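PDB 1ODO: putative cytochrome P450 154A1 from Streptomyces coelicolor, which belongs to the cytochrome P450 family and holds a haem in a mostly helical fold, here with 4-phenyl-1H-imidazole bound in the pocket beside it. Local coordinates for residues Asp208-Thr211 / Ser212-Ala216; Leu191-Val194 / Leu195-Ile199; Ala321-His325 / Pro326-Glu330; Val255-Leu258 / Leu259-Asp263. All coordinates share one frame; numbering follows the deposited sequence.

Contact 1: Asp208-Thr211 / Ser212-Ala216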
loop_
_atom_site.group_PDB
_atom_site.type_symbol
_atom_site.label_atom_id
_atom_site.label_comp_id
_atom_site.label_asym_id
_atom_site.label_seq_id
_atom_site.Cartn_x
_atom_site.Cartn_y
_atom_site.Cartn_z
ATOM N N ASP A 208 11.231 -23.296 4.497
ATOM C CA ASP A 208 11.168 -23.067 3.059
ATOM C C ASP A 208 10.319 -21.811 2.891
ATOM O O ASP A 208 9.152 -21.881 2.512
ATOM C CB ASP A 208 10.517 -24.275 2.374
ATOM C CG ASP A 208 10.430 -24.130 0.869
ATOM O OD1 ASP A 208 11.136 -23.271 0.301
ATOM O OD2 ASP A 208 9.654 -24.893 0.250
ATOM N N ASP A 209 10.925 -20.666 3.189
ATOM C CA ASP A 209 10.246 -19.379 3.092
ATOM C C ASP A 209 11.227 -18.253 2.773
ATOM O O ASP A 209 12.444 -18.438 2.850
ATOM C CB ASP A 209 9.530 -19.099 4.412
ATOM C CG ASP A 209 10.427 -19.331 5.615
ATOM O OD1 ASP A 209 10.143 -20.254 6.410
ATOM O OD2 ASP A 209 11.418 -18.590 5.764
ATOM N N MET A 210 10.698 -17.081 2.431
ATOM C CA MET A 210 11.541 -15.939 2.094
ATOM C C MET A 210 12.392 -15.399 3.238
ATOM O O MET A 210 13.486 -14.897 2.998
ATOM C CB MET A 210 10.697 -14.799 1.509
ATOM C CG MET A 210 11.519 -13.584 1.063
ATOM S SD MET A 210 12.574 -13.869 -0.392
ATOM C CE MET A 210 14.088 -14.347 0.311
ATOM N N THR A 211 11.908 -15.474 4.474
ATOM C CA THR A 211 12.713 -14.965 5.579
ATOM C C THR A 211 13.989 -15.804 5.677
ATOM O O THR A 211 15.086 -15.269 5.838
ATOM C CB THR A 211 11.958 -15.020 6.926
ATOM O OG1 THR A 211 10.780 -14.200 6.853
ATOM C CG2 THR A 211 12.848 -14.498 8.053
ATOM N N SER A 212 13.849 -17.121 5.556
ATOM C CA SER A 212 15.011 -18.001 5.637
ATOM C C SER A 212 15.987 -17.756 4.484
ATOM O O SER A 212 17.201 -17.765 4.682
ATOM C CB SER A 212 14.565 -19.462 5.652
ATOM O OG SER A 212 13.756 -19.718 6.789
ATOM N N LEU A 213 15.462 -17.538 3.282
ATOM C CA LEU A 213 16.331 -17.292 2.131
ATOM C C LEU A 213 17.124 -16.001 2.312
ATOM O O LEU A 213 18.308 -15.938 1.970
ATOM C CB LEU A 213 15.517 -17.203 0.837
ATOM C CG LEU A 213 15.086 -18.505 0.157
ATOM C CD1 LEU A 213 14.219 -18.172 -1.054
ATOM C CD2 LEU A 213 16.322 -19.304 -0.267
ATOM N N LEU A 214 16.468 -14.971 2.845
ATOM C CA LEU A 214 17.127 -13.688 3.066
ATOM C C LEU A 214 18.210 -13.837 4.125
ATOM O O LEU A 214 19.301 -13.292 3.989
ATOM C CB LEU A 214 16.106 -12.627 3.489
ATOM C CG LEU A 214 15.124 -12.237 2.375
ATOM C CD1 LEU A 214 14.009 -11.359 2.923
ATOM C CD2 LEU A 214 15.883 -11.517 1.265
ATOM N N ILE A 215 17.910 -14.583 5.181
ATOM C CA ILE A 215 18.888 -14.788 6.241
ATOM C C ILE A 215 20.095 -15.503 5.634
ATOM O O ILE A 215 21.243 -15.157 5.911
ATOM C CB ILE A 215 18.287 -15.630 7.395
ATOM C CG1 ILE A 215 17.248 -14.793 8.150
ATOM C CG2 ILE A 215 19.386 -16.094 8.339
ATOM C CD1 ILE A 215 16.478 -15.553 9.211
ATOM N N ALA A 216 19.826 -16.486 4.783
ATOM C CA ALA A 216 20.891 -17.245 4.136
ATOM C C ALA A 216 21.782 -16.319 3.313
ATOM O O ALA A 216 23.002 -16.478 3.293
ATOM C CB ALA A 216 20.295 -18.324 3.238
#

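Contact 2: Leu191-Val194 / Leu195-Ile199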
loop_
_atom_site.group_PDB
_atom_site.type_symbol
_atom_site.label_atom_id
_atom_site.label_comp_id
_atom_site.label_asym_id
_atom_site.label_seq_id
_atom_site.Cartn_x
_atom_site.Cartn_y
_atom_site.Cartn_z
ATOM N N LEU A 191 9.450 -1.976 16.395
ATOM C CA LEU A 191 9.353 -2.794 15.194
ATOM C C LEU A 191 10.666 -3.523 14.911
ATOM O O LEU A 191 10.667 -4.715 14.592
ATOM C CB LEU A 191 8.950 -1.919 14.003
ATOM C CG LEU A 191 8.793 -2.571 12.624
ATOM C CD1 LEU A 191 7.907 -3.804 12.702
ATOM C CD2 LEU A 191 8.199 -1.546 11.665
ATOM N N TYR A 192 11.786 -2.817 15.026
ATOM C CA TYR A 192 13.080 -3.444 14.776
ATOM C C TYR A 192 13.321 -4.534 15.808
ATOM O O TYR A 192 13.975 -5.537 15.525
ATOM C CB TYR A 192 14.209 -2.412 14.828
ATOM C CG TYR A 192 14.441 -1.717 13.506
ATOM C CD1 TYR A 192 14.342 -0.331 13.395
ATOM C CD2 TYR A 192 14.760 -2.450 12.361
ATOM C CE1 TYR A 192 14.556 0.310 12.174
ATOM C CE2 TYR A 192 14.974 -1.822 11.138
ATOM C CZ TYR A 192 14.872 -0.443 11.051
ATOM O OH TYR A 192 15.088 0.183 9.847
ATOM N N GLU A 193 12.780 -4.334 17.003
ATOM C CA GLU A 193 12.939 -5.308 18.070
ATOM C C GLU A 193 12.254 -6.623 17.699
ATOM O O GLU A 193 12.874 -7.685 17.774
ATOM C CB GLU A 193 12.369 -4.753 19.376
ATOM C CG GLU A 193 12.480 -5.693 20.561
ATOM C CD GLU A 193 12.123 -5.008 21.865
ATOM O OE1 GLU A 193 11.001 -4.464 21.969
ATOM O OE2 GLU A 193 12.969 -5.011 22.786
ATOM N N VAL A 194 10.988 -6.570 17.292
ATOM C CA VAL A 194 10.296 -7.804 16.924
ATOM C C VAL A 194 10.879 -8.399 15.646
ATOM O O VAL A 194 10.786 -9.604 15.422
ATOM C CB VAL A 194 8.762 -7.602 16.752
ATOM C CG1 VAL A 194 8.113 -7.425 18.118
ATOM C CG2 VAL A 194 8.474 -6.403 15.869
ATOM N N LEU A 195 11.483 -7.556 14.812
ATOM C CA LEU A 195 12.079 -8.033 13.570
ATOM C C LEU A 195 13.345 -8.808 13.922
ATOM O O LEU A 195 13.588 -9.890 13.389
ATOM C CB LEU A 195 12.417 -6.865 12.636
ATOM C CG LEU A 195 11.221 -6.251 11.897
ATOM C CD1 LEU A 195 11.665 -4.996 11.149
ATOM C CD2 LEU A 195 10.637 -7.273 10.932
ATOM N N ASP A 196 14.149 -8.259 14.827
ATOM C CA ASP A 196 15.378 -8.937 15.226
ATOM C C ASP A 196 15.048 -10.281 15.864
ATOM O O ASP A 196 15.779 -11.255 15.692
ATOM C CB ASP A 196 16.181 -8.084 16.211
ATOM C CG ASP A 196 16.840 -6.897 15.544
ATOM O OD1 ASP A 196 17.092 -6.968 14.324
ATOM O OD2 ASP A 196 17.118 -5.899 16.237
ATOM N N GLN A 197 13.943 -10.325 16.603
ATOM C CA GLN A 197 13.512 -11.549 17.265
ATOM C C GLN A 197 13.098 -12.582 16.226
ATOM O O GLN A 197 13.365 -13.779 16.380
ATOM C CB GLN A 197 12.344 -11.254 18.209
ATOM C CG GLN A 197 12.759 -10.585 19.509
ATOM C CD GLN A 197 11.570 -10.138 20.336
ATOM O OE1 GLN A 197 10.508 -10.763 20.309
ATOM N NE2 GLN A 197 11.746 -9.059 21.087
ATOM N N LEU A 198 12.438 -12.117 15.170
ATOM C CA LEU A 198 11.997 -13.008 14.108
ATOM C C LEU A 198 13.220 -13.617 13.433
ATOM O O LEU A 198 13.265 -14.820 13.174
ATOM C CB LEU A 198 11.168 -12.240 13.073
ATOM C CG LEU A 198 10.791 -13.009 11.800
ATOM C CD1 LEU A 198 9.961 -14.226 12.156
ATOM C CD2 LEU A 198 10.015 -12.093 10.859
ATOM N N ILE A 199 14.208 -12.773 13.149
ATOM C CA ILE A 199 15.442 -13.207 12.502
ATOM C C ILE A 199 16.147 -14.260 13.348
ATOM O O ILE A 199 16.626 -15.273 12.829
ATOM C CB ILE A 199 16.382 -12.000 12.268
ATOM C CG1 ILE A 199 15.755 -11.065 11.227
ATOM C CG2 ILE A 199 17.761 -12.478 11.823
ATOM C CD1 ILE A 199 16.474 -9.730 11.057
#

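Contact 3: Ala321-His325 / Pro326-Glu330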
loop_
_atom_site.group_PDB
_atom_site.type_symbol
_atom_site.label_atom_id
_atom_site.label_comp_id
_atom_site.label_asym_id
_atom_site.label_seq_id
_atom_site.Cartn_x
_atom_site.Cartn_y
_atom_site.Cartn_z
ATOM N N ALA A 321 -4.663 11.164 -6.398
ATOM C CA ALA A 321 -5.108 12.338 -7.150
ATOM C C ALA A 321 -4.868 12.140 -8.643
ATOM O O ALA A 321 -5.687 12.544 -9.472
ATOM C CB ALA A 321 -4.372 13.583 -6.663
ATOM N N ALA A 322 -3.742 11.515 -8.980
ATOM C CA ALA A 322 -3.391 11.264 -10.372
ATOM C C ALA A 322 -4.357 10.284 -11.033
ATOM O O ALA A 322 -4.690 10.432 -12.212
ATOM C CB ALA A 322 -1.962 10.727 -10.462
ATOM N N ASN A 323 -4.808 9.286 -10.279
ATOM C CA ASN A 323 -5.735 8.296 -10.821
ATOM C C ASN A 323 -7.059 8.931 -11.237
ATOM O O ASN A 323 -7.822 8.338 -11.997
ATOM C CB ASN A 323 -6.022 7.195 -9.799
ATOM C CG ASN A 323 -4.882 6.199 -9.664
ATOM O OD1 ASN A 323 -3.928 6.203 -10.445
ATOM N ND2 ASN A 323 -4.989 5.320 -8.670
ATOM N N ARG A 324 -7.327 10.132 -10.729
ATOM C CA ARG A 324 -8.563 10.845 -11.047
ATOM C C ARG A 324 -8.335 12.070 -11.923
ATOM O O ARG A 324 -9.206 12.937 -12.029
ATOM C CB ARG A 324 -9.270 11.262 -9.751
ATOM C CG ARG A 324 -9.911 10.095 -8.983
ATOM C CD ARG A 324 -10.112 10.459 -7.515
ATOM N NE ARG A 324 -10.821 9.438 -6.741
ATOM C CZ ARG A 324 -12.090 9.544 -6.355
ATOM N NH1 ARG A 324 -12.795 10.623 -6.679
ATOM N NH2 ARG A 324 -12.649 8.596 -5.615
ATOM N N HIS A 325 -7.166 12.141 -12.553
ATOM C CA HIS A 325 -6.834 13.270 -13.420
ATOM C C HIS A 325 -7.771 13.247 -14.627
ATOM O O HIS A 325 -7.870 12.242 -15.331
ATOM C CB HIS A 325 -5.370 13.175 -13.852
ATOM C CG HIS A 325 -4.833 14.438 -14.450
ATOM N ND1 HIS A 325 -5.172 14.865 -15.716
ATOM C CD2 HIS A 325 -3.985 15.368 -13.952
ATOM C CE1 HIS A 325 -4.553 16.005 -15.971
ATOM N NE2 HIS A 325 -3.826 16.331 -14.918
ATOM N N PRO A 326 -8.470 14.368 -14.882
ATOM C CA PRO A 326 -9.423 14.503 -15.989
ATOM C C PRO A 326 -8.929 14.278 -17.417
ATOM O O PRO A 326 -9.742 14.063 -18.319
ATOM C CB PRO A 326 -10.002 15.902 -15.774
ATOM C CG PRO A 326 -8.858 16.645 -15.164
ATOM C CD PRO A 326 -8.319 15.645 -14.163
ATOM N N ASP A 327 -7.621 14.343 -17.645
ATOM C CA ASP A 327 -7.109 14.123 -18.995
ATOM C C ASP A 327 -6.772 12.645 -19.172
ATOM O O ASP A 327 -6.471 12.193 -20.275
ATOM C CB ASP A 327 -5.873 14.990 -19.268
ATOM C CG ASP A 327 -6.187 16.190 -20.155
ATOM O OD1 ASP A 327 -7.290 16.758 -20.012
ATOM O OD2 ASP A 327 -5.333 16.571 -20.985
ATOM N N TRP A 328 -6.832 11.891 -18.077
ATOM C CA TRP A 328 -6.530 10.461 -18.131
ATOM C C TRP A 328 -7.807 9.629 -18.245
ATOM O O TRP A 328 -7.921 8.761 -19.117
ATOM C CB TRP A 328 -5.762 10.027 -16.879
ATOM C CG TRP A 328 -5.088 8.687 -17.020
ATOM C CD1 TRP A 328 -4.995 7.926 -18.155
ATOM C CD2 TRP A 328 -4.359 7.983 -16.006
ATOM N NE1 TRP A 328 -4.248 6.796 -17.910
ATOM C CE2 TRP A 328 -3.844 6.806 -16.601
ATOM C CE3 TRP A 328 -4.088 8.232 -14.656
ATOM C CZ2 TRP A 328 -3.071 5.883 -15.886
ATOM C CZ3 TRP A 328 -3.319 7.311 -13.946
ATOM C CH2 TRP A 328 -2.820 6.153 -14.564
ATOM N N HIS A 329 -8.759 9.910 -17.361
ATOM C CA HIS A 329 -10.038 9.207 -17.327
ATOM C C HIS A 329 -11.219 10.175 -17.349
ATOM O O HIS A 329 -11.232 11.156 -16.613
ATOM C CB HIS A 329 -10.123 8.370 -16.047
ATOM C CG HIS A 329 -9.082 7.299 -15.952
ATOM N ND1 HIS A 329 -9.169 6.114 -16.649
ATOM C CD2 HIS A 329 -7.927 7.237 -15.245
ATOM C CE1 HIS A 329 -8.114 5.366 -16.376
ATOM N NE2 HIS A 329 -7.345 6.025 -15.528
ATOM N N GLU A 330 -12.214 9.906 -18.186
ATOM C CA GLU A 330 -13.367 10.795 -18.231
ATOM C C GLU A 330 -14.265 10.422 -17.058
ATOM O O GLU A 330 -14.320 9.254 -16.665
ATOM C CB GLU A 330 -14.097 10.668 -19.567
ATOM C CG GLU A 330 -13.336 11.363 -20.689
ATOM C CD GLU A 330 -14.141 11.509 -21.958
ATOM O OE1 GLU A 330 -15.231 12.117 -21.906
ATOM O OE2 GLU A 330 -13.676 11.024 -23.010
#

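Contact 4: Val255-Leu258 / Leu259-Asp263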
loop_
_atom_site.group_PDB
_atom_site.type_symbol
_atom_site.label_atom_id
_atom_site.label_comp_id
_atom_site.label_asym_id
_atom_site.label_seq_id
_atom_site.Cartn_x
_atom_site.Cartn_y
_atom_site.Cartn_z
ATOM N N VAL A 255 -15.130 -3.684 -1.070
ATOM C CA VAL A 255 -16.377 -4.106 -0.447
ATOM C C VAL A 255 -17.297 -2.916 -0.206
ATOM O O VAL A 255 -18.475 -2.958 -0.549
ATOM C CB VAL A 255 -16.122 -4.821 0.899
ATOM C CG1 VAL A 255 -17.449 -5.150 1.574
ATOM C CG2 VAL A 255 -15.332 -6.092 0.661
ATOM N N HIS A 256 -16.754 -1.851 0.375
ATOM C CA HIS A 256 -17.552 -0.663 0.654
ATOM C C HIS A 256 -18.204 -0.097 -0.604
ATOM O O HIS A 256 -19.352 0.348 -0.569
ATOM C CB HIS A 256 -16.694 0.412 1.329
ATOM C CG HIS A 256 -17.479 1.596 1.801
ATOM N ND1 HIS A 256 -17.708 2.703 1.013
ATOM C CD2 HIS A 256 -18.128 1.824 2.967
ATOM C CE1 HIS A 256 -18.465 3.562 1.672
ATOM N NE2 HIS A 256 -18.735 3.052 2.861
ATOM N N THR A 257 -17.478 -0.113 -1.715
ATOM C CA THR A 257 -18.023 0.404 -2.960
ATOM C C THR A 257 -19.187 -0.470 -3.427
ATOM O O THR A 257 -20.237 0.039 -3.821
ATOM C CB THR A 257 -16.948 0.455 -4.061
ATOM O OG1 THR A 257 -15.969 1.442 -3.719
ATOM C CG2 THR A 257 -17.562 0.816 -5.402
ATOM N N LEU A 258 -19.006 -1.784 -3.366
ATOM C CA LEU A 258 -20.054 -2.706 -3.792
ATOM C C LEU A 258 -21.290 -2.625 -2.907
ATOM O O LEU A 258 -22.392 -2.949 -3.353
ATOM C CB LEU A 258 -19.527 -4.145 -3.809
ATOM C CG LEU A 258 -18.416 -4.466 -4.813
ATOM C CD1 LEU A 258 -17.787 -5.807 -4.472
ATOM C CD2 LEU A 258 -18.979 -4.480 -6.229
ATOM N N LEU A 259 -21.113 -2.190 -1.662
ATOM C CA LEU A 259 -22.239 -2.079 -0.734
ATOM C C LEU A 259 -22.930 -0.724 -0.811
ATOM O O LEU A 259 -24.048 -0.558 -0.320
ATOM C CB LEU A 259 -21.773 -2.333 0.703
ATOM C CG LEU A 259 -21.235 -3.738 0.985
ATOM C CD1 LEU A 259 -20.882 -3.870 2.456
ATOM C CD2 LEU A 259 -22.284 -4.776 0.592
ATOM N N THR A 260 -22.265 0.245 -1.430
ATOM C CA THR A 260 -22.831 1.580 -1.560
ATOM C C THR A 260 -23.194 1.899 -3.009
ATOM O O THR A 260 -23.873 2.891 -3.278
ATOM C CB THR A 260 -21.853 2.647 -1.014
ATOM O OG1 THR A 260 -20.588 2.527 -1.673
ATOM C CG2 THR A 260 -21.649 2.464 0.482
ATOM N N ARG A 261 -22.742 1.050 -3.929
ATOM C CA ARG A 261 -23.006 1.209 -5.357
ATOM C C ARG A 261 -23.532 -0.129 -5.877
ATOM O O ARG A 261 -22.844 -0.836 -6.613
ATOM C CB ARG A 261 -21.723 1.578 -6.105
ATOM C CG ARG A 261 -21.033 2.823 -5.575
ATOM C CD ARG A 261 -21.875 4.072 -5.780
ATOM N NE ARG A 261 -21.281 5.221 -5.101
ATOM C CZ ARG A 261 -21.732 6.469 -5.195
ATOM N NH1 ARG A 261 -22.792 6.741 -5.946
ATOM N NH2 ARG A 261 -21.122 7.445 -4.536
ATOM N N PRO A 262 -24.769 -0.489 -5.501
ATOM C CA PRO A 262 -25.399 -1.746 -5.917
ATOM C C PRO A 262 -25.349 -2.054 -7.412
ATOM O O PRO A 262 -25.314 -3.219 -7.804
ATOM C CB PRO A 262 -26.830 -1.606 -5.394
ATOM C CG PRO A 262 -27.050 -0.124 -5.390
ATOM C CD PRO A 262 -25.746 0.380 -4.823
ATOM N N ASP A 263 -25.349 -1.020 -8.244
ATOM C CA ASP A 263 -25.301 -1.228 -9.688
ATOM C C ASP A 263 -24.031 -1.965 -10.087
ATOM O O ASP A 263 -24.031 -2.767 -11.019
ATOM C CB ASP A 263 -25.353 0.110 -10.430
ATOM C CG ASP A 263 -26.748 0.699 -10.484
ATOM O OD1 ASP A 263 -26.898 1.804 -11.051
ATOM O OD2 ASP A 263 -27.695 0.061 -9.968
#

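Contact 1: Asp208-Thr211 / Ser212-Ala216
D209 sets CG between its own backbone N and carbonyl carbon (chi1 48°), and S212 swings OG to the side of its backbone N (chi1 -62°). These two torsions bring the carboxylate and the hydroxyl together at the start of helix 210-218. The motif is an N-cap. D209 sits just before the first turn, and its side chain accepts from the backbone of the third residue on. S212 N donates to D209 OD2 at 2.8 Å, nearly in line with the C-O bond. S212 OG donates to the same D209 OD2, also at 2.8 Å. This second donor comes from the syn side, 32° out of the carboxylate plane. One oxygen thus takes two bonds, which should fix the rotation of the carboxylate. The other oxygen, OD1, forms a salt bridge with K202 of helix 181-204, so the cap also ties the two successive helices together. S212 OG has a further bond to G207 N, just before the cap.

Behind the cap the regular helix bonds begin, with L213 N on D209 O, L214 N on M210 O and I215 N on T211 O. M210 crosses L214 at about a right angle, with M210 CG 3.8 Å from L214 CD1. L214 itself packs on helix 229-244. T211 turns its OG1 elsewhere, to M157 O at the end of helix 147-157. Its methyl stays with the turn: T211 CG2 lies 4.0 Å from I215 CD1, where the two side chains meet at a slant.

Contact 2: Leu191-Val194 / Leu195-Ile199
L195 lays its CD1 branch against two residues of the preceding turn, L191 and Y192. L195 CD1 is 4.0 Å from L191 CG. The same methyl is 4.2 Å from Y192 CD2 and approaches the ring obliquely. With CG beside its own backbone N (chi1 -77°), L195 leans back toward the start of the helix, and its CG lies 3.2 Å from L191 O. L195 N also donates to L191 O, at 3.0 Å.

On the outer side E193 and Q197 run side by side and point the same way. Q197 NE2 is 3.5 Å from E193 CG, so the amide rests on the aliphatic part of E193. The amide and carboxylate planes are turned 51° apart.

The polar ends of Y192 and D196 look to helix 229-244. Y192 OH bonds to D234, and D196 OD2 forms a salt bridge with R233. L195 packs on L237 and I240 of that helix and on F167 of helix 161-175.

With L191, L195 and L198 buried and E193 exposed, this alpha helix is amphipathic. It is helix 181-204 of the P450 fold, with the L191 side chain about 8 Å from the bound 4-phenyl-1H-imidazole.

Contact 3: Ala321-His325 / Pro326-Glu330
H325 O is gripped by two backbone N-H groups, those of W328 and H329. The chain here makes a type I beta turn from A322 to H325 and then coils on through residues with helical backbone angles at 326-328. It leads from helix 319-322 into the long loop before helix 357-374. H329 N, 3.2 Å from H325 O, donates nearly straight, at 170°, and almost in line with the carbonyl. W328 N, 3.0 Å from H325 O, comes instead from above the carbonyl plane, 50° out of it. The two donors therefore reach the oxygen from different directions.

The H325 side chain helps to hold the same coil. Its CG is anti to the backbone N (chi1 -166°), and this turns the ring toward the next residues. H325 ND1 accepts from D327 N at 3.2 Å, with the donor slightly tilted from the ring plane. P326 CD sits over a face of the H325 ring, 3.9 Å from its centroid, in a CH-pi contact.

W328 folds back against the first turn. Its edge faces A322 O, which lies in the ring plane. H329 NE2 lies over the centre of one face of the indole. Both rings are anchored at E343: W328 NE1 bonds to its carboxylate and H329 NE2 to its backbone O. N323 OD1 bonds to L345 N, while R324 forms a salt bridge with D333. R284 of helix 275-285, which fits the arginine of the P450 ExxR motif, donates to N323 O. H329 CD2 lies 3.4 Å from that same N323 O.

Contact 4: Val255-Leu258 / Leu259-Asp263
H256 and T260 cross at a slant, with the threonine methyl over one face of the imidazole. T260 CG2 lies 3.9 Å from the centroid of the H256 ring, 25° off the ring normal, a CH-pi contact. The methyl is offset toward the rim, and its closest ring atom is H256 CE1 at 3.6 Å. T260 places OG1 between its backbone N and carbonyl carbon (chi1 55°). This sends the hydroxyl back along the helix, where T260 OG1 donates to H256 O at 2.7 Å. One residue thus touches H256 with its methyl on the ring and its hydroxyl on the backbone.

V255 and L259 are arranged differently. They lie side by side and point the same way, with V255 CG1 3.8 Å from L259 CD1. L259 N also donates to V255 O, nearly along the carbonyl bond.

The helix is ending here. T260 N bonds to T257 O at 3.1 Å from well above the carbonyl plane, and its bond to H256 O is weak. R261 N reaches T257 O at 2.7 Å in a strongly bent, weak bond. R261 then leaves helical geometry.

This is the C-terminal end of helix 247-260, and helix 262-270 follows. V255, L258 and L259 pack on helix 357-374, L258 also meets helix 275-285, and L259 and T260 rest on strand 379-380.

How the contacts relate
Along the chain the order is contact 2, contact 1, contact 4, contact 3. Contacts 1 and 2 lie on successive helices, 210-218 and 181-204. Their centres are about 15 Å apart, and they touch where I215 CD1 meets I199 O at 3.6 Å. Contacts 3 and 4 lie on the opposite side of the chain's centre from this pair. Contact 3 starts in the short helix 319-322 and runs into the loop after it. Its centre is about 21 Å from that of contact 4, without touch. Contact 1 starts a helix, contact 2 lies within one, contact 4 ends one and contact 3 is a turn and loop, all in one P450 fold built round its haem.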